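Bartonella effector protein (Bep) substrate of VirB T4SS (Bartonella rochalimae ATCC BAA-1498, PDB 4YK1) is a VirB type IV secretion substrate that probably AMPylates protein tyrosines and threonines with ATP, represented here by its BID domain, a four-helix bundle topped with a hook. Local coordinates at residues G88-G92 and Y93-Q97. Numbering follows the deposited sequence.
Sequences GRKIG and YIKSQ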
ATOM      1  N   GLY A  88     -17.284  -6.612  18.395  1.00 25.31           N
ATOM      2  CA  GLY A  88     -17.709  -6.140  19.704  1.00 22.07           C
ATOM      3  C   GLY A  88     -19.192  -5.836  19.722  1.00 29.75           C
ATOM      4  O   GLY A  88     -19.765  -5.435  18.718  1.00 24.58           O
ATOM      5  N   ARG A  89     -19.834  -6.028  20.867  1.00 23.87           N
ATOM      6  CA  ARG A  89     -21.277  -5.850  20.916  1.00 24.72           C
ATOM      7  C   ARG A  89     -21.686  -4.401  21.126  1.00 25.47           C
ATOM      8  O   ARG A  89     -21.000  -3.598  21.771  1.00 25.93           O
ATOM      9  CB  ARG A  89     -21.874  -6.733  22.007  1.00 22.53           C
ATOM     10  CG  ARG A  89     -21.674  -8.214  21.723  1.00 26.92           C
ATOM     11  CD  ARG A  89     -22.084  -9.071  22.909  1.00 27.25           C
ATOM     12  NE  ARG A  89     -23.514  -8.985  23.223  1.00 27.47           N
ATOM     13  CZ  ARG A  89     -24.005  -8.510  24.368  1.00 31.68           C
ATOM     14  NH1 ARG A  89     -23.195  -8.031  25.310  1.00 27.71           N
ATOM     15  NH2 ARG A  89     -25.314  -8.493  24.572  1.00 26.34           N
ATOM     16  N   LYS A  90     -22.848  -4.092  20.585  1.00 24.38           N
ATOM     17  CA  LYS A  90     -23.387  -2.756  20.585  1.00 24.49           C
ATOM     18  C   LYS A  90     -24.913  -2.912  20.499  1.00 34.64           C
ATOM     19  O   LYS A  90     -25.410  -3.707  19.699  1.00 30.86           O
ATOM     20  CB  LYS A  90     -22.813  -1.973  19.404  1.00 28.62           C
ATOM     21  CG  LYS A  90     -23.411  -0.613  19.155  1.00 36.40           C
ATOM     22  CD  LYS A  90     -22.946  -0.080  17.804  1.00 33.04           C
ATOM     23  CE  LYS A  90     -23.850   1.047  17.317  1.00 57.50           C
ATOM     24  NZ  LYS A  90     -23.481   1.493  15.942  1.00 75.16           N
ATOM     25  N   ILE A  91     -25.656  -2.202  21.341  1.00 28.84           N
ATOM     26  CA  ILE A  91     -27.116  -2.240  21.258  1.00 30.78           C
ATOM     27  C   ILE A  91     -27.623  -0.808  21.233  1.00 39.51           C
ATOM     28  O   ILE A  91     -27.440  -0.050  22.190  1.00 31.97           O
ATOM     29  CB  ILE A  91     -27.728  -3.056  22.403  1.00 28.88           C
ATOM     30  CG1 ILE A  91     -27.197  -4.501  22.369  1.00 24.23           C
ATOM     31  CG2 ILE A  91     -29.266  -3.012  22.349  1.00 30.95           C
ATOM     32  CD1 ILE A  91     -27.678  -5.370  23.539  1.00 33.38           C
ATOM     33  N   GLY A  92     -28.254  -0.432  20.124  1.00 44.59           N
ATOM     34  CA  GLY A  92     -28.637   0.951  19.920  1.00 44.21           C
ATOM     35  C   GLY A  92     -27.400   1.826  19.966  1.00 42.69           C
ATOM     36  O   GLY A  92     -26.410   1.541  19.296  1.00 36.61           O
ATOM     37  N   TYR A  93     -27.439   2.869  20.788  1.00 41.73           N
ATOM     38  CA  TYR A  93     -26.295   3.761  20.924  1.00 49.06           C
ATOM     39  C   TYR A  93     -25.261   3.217  21.918  1.00 43.06           C
ATOM     40  O   TYR A  93     -24.157   3.748  22.022  1.00 45.18           O
ATOM     41  CB  TYR A  93     -26.754   5.151  21.372  1.00 57.44           C
ATOM     42  CG  TYR A  93     -27.610   5.899  20.367  1.00 65.66           C
ATOM     43  CD1 TYR A  93     -27.305   5.887  19.010  1.00 64.57           C
ATOM     44  CD2 TYR A  93     -28.726   6.619  20.781  1.00 75.21           C
ATOM     45  CE1 TYR A  93     -28.088   6.576  18.095  1.00 72.33           C
ATOM     46  CE2 TYR A  93     -29.516   7.311  19.875  1.00 79.93           C
ATOM     47  CZ  TYR A  93     -29.193   7.285  18.535  1.00 78.10           C
ATOM     48  OH  TYR A  93     -29.979   7.975  17.639  1.00 82.14           O
ATOM     49  N   ILE A  94     -25.624   2.174  22.655  1.00 35.20           N
ATOM     50  CA  ILE A  94     -24.775   1.692  23.742  1.00 30.16           C
ATOM     51  C   ILE A  94     -23.723   0.711  23.231  1.00 30.57           C
ATOM     52  O   ILE A  94     -24.044  -0.381  22.765  1.00 28.71           O
ATOM     53  CB  ILE A  94     -25.617   1.062  24.849  1.00 32.68           C
ATOM     54  CG1 ILE A  94     -26.828   1.943  25.139  1.00 40.44           C
ATOM     55  CG2 ILE A  94     -24.778   0.886  26.132  1.00 30.77           C
ATOM     56  CD1 ILE A  94     -27.846   1.316  26.082  1.00 46.98           C
ATOM     57  N   LYS A  95     -22.460   1.103  23.351  1.00 30.44           N
ATOM     58  CA  LYS A  95     -21.346   0.317  22.850  1.00 28.39           C
ATOM     59  C   LYS A  95     -20.661  -0.427  23.978  1.00 29.82           C
ATOM     60  O   LYS A  95     -20.475   0.122  25.061  1.00 30.74           O
ATOM     61  CB  LYS A  95     -20.331   1.231  22.135  1.00 24.88           C
ATOM     62  CG  LYS A  95     -20.894   1.911  20.893  1.00 30.30           C
ATOM     63  CD  LYS A  95     -19.989   3.037  20.402  1.00 32.30           C
ATOM     64  CE  LYS A  95     -20.559   3.674  19.142  1.00 33.93           C
ATOM     65  NZ  LYS A  95     -19.791   4.904  18.779  1.00 39.68           N
ATOM     66  N   SER A  96     -20.276  -1.675  23.731  1.00 24.69           N
ATOM     67  CA  SER A  96     -19.393  -2.364  24.663  1.00 23.40           C
ATOM     68  C   SER A  96     -17.997  -1.751  24.598  1.00 26.00           C
ATOM     69  O   SER A  96     -17.657  -1.031  23.658  1.00 24.89           O
ATOM     70  CB  SER A  96     -19.307  -3.853  24.346  1.00 18.67           C
ATOM     71  OG  SER A  96     -18.665  -4.023  23.091  1.00 25.79           O
ATOM     72  N   GLN A  97     -17.187  -2.050  25.604  1.00 26.27           N
ATOM     73  CA  GLN A  97     -15.799  -1.639  25.616  1.00 28.93           C
ATOM     74  C   GLN A  97     -15.070  -2.230  24.414  1.00 30.31           C
ATOM     75  O   GLN A  97     -14.245  -1.571  23.794  1.00 26.97           O
ATOM     76  CB  GLN A  97     -15.127  -2.084  26.931  1.00 35.48           C
ATOM     77  CG  GLN A  97     -13.925  -1.246  27.315  1.00 59.37           C
ATOM     78  CD  GLN A  97     -14.258   0.236  27.385  1.00 70.88           C
ATOM     79  OE1 GLN A  97     -15.292   0.630  27.932  1.00 72.47           O
ATOM     80  NE2 GLN A  97     -13.390   1.063  26.814  1.00 74.74           N
TER
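Ser96 grips the carbonyl oxygen of Arg89 twice, once through its backbone and once through its side chain. Its N donates to Arg89 O at 2.8 Å, nearly in line with the C=O bond, while Ser96 OG donates to the same oxygen at 2.7 Å, in the carbonyl plane and on a lone pair. With chi1 at 66°, OG sits between its own N and carbonyl carbon, where it also accepts from the backbone N of Tyr99, so Ser96 is the N-cap of helix 97-140. Serine suits the place because its short hydroxyl can donate and accept at once: one atom closes the hairpin and caps the helix. Ile91 and Ile94 form the hydrogen-bonded pair of the antiparallel ladder: Ile91 N reaches Ile94 O at 2.8 Å, and Ile94 N returns a bond to Ile91 O at 2.9 Å. Between these two sets of bonds lies the non-hydrogen-bonded pair of Lys90 and Lys95, whose side chains run side by side in the same direction. Lys90 can be followed outward: its CB lies 3.9 Å and its CG 3.7 Å from Ile94 O. That CG also meets Lys95 CG at 4.0 Å, and the extended chain beyond carries NZ to 5.8 Å from Lys95 NZ. Long aliphatic stems let the lysines pack while their ammonium groups stay apart; that of Lys95 forms a salt bridge with Glu103, which would probably ease the like-charge repulsion. Gly92, lacking a CB, easily adopts the phi of 59° and psi of -128° required at the first corner of a type II' turn. Two short antiparallel strands joined by this turn, from Ile91 to Ile94, make a classic two-residue beta hairpin, leading directly into the long helix of the BID domain.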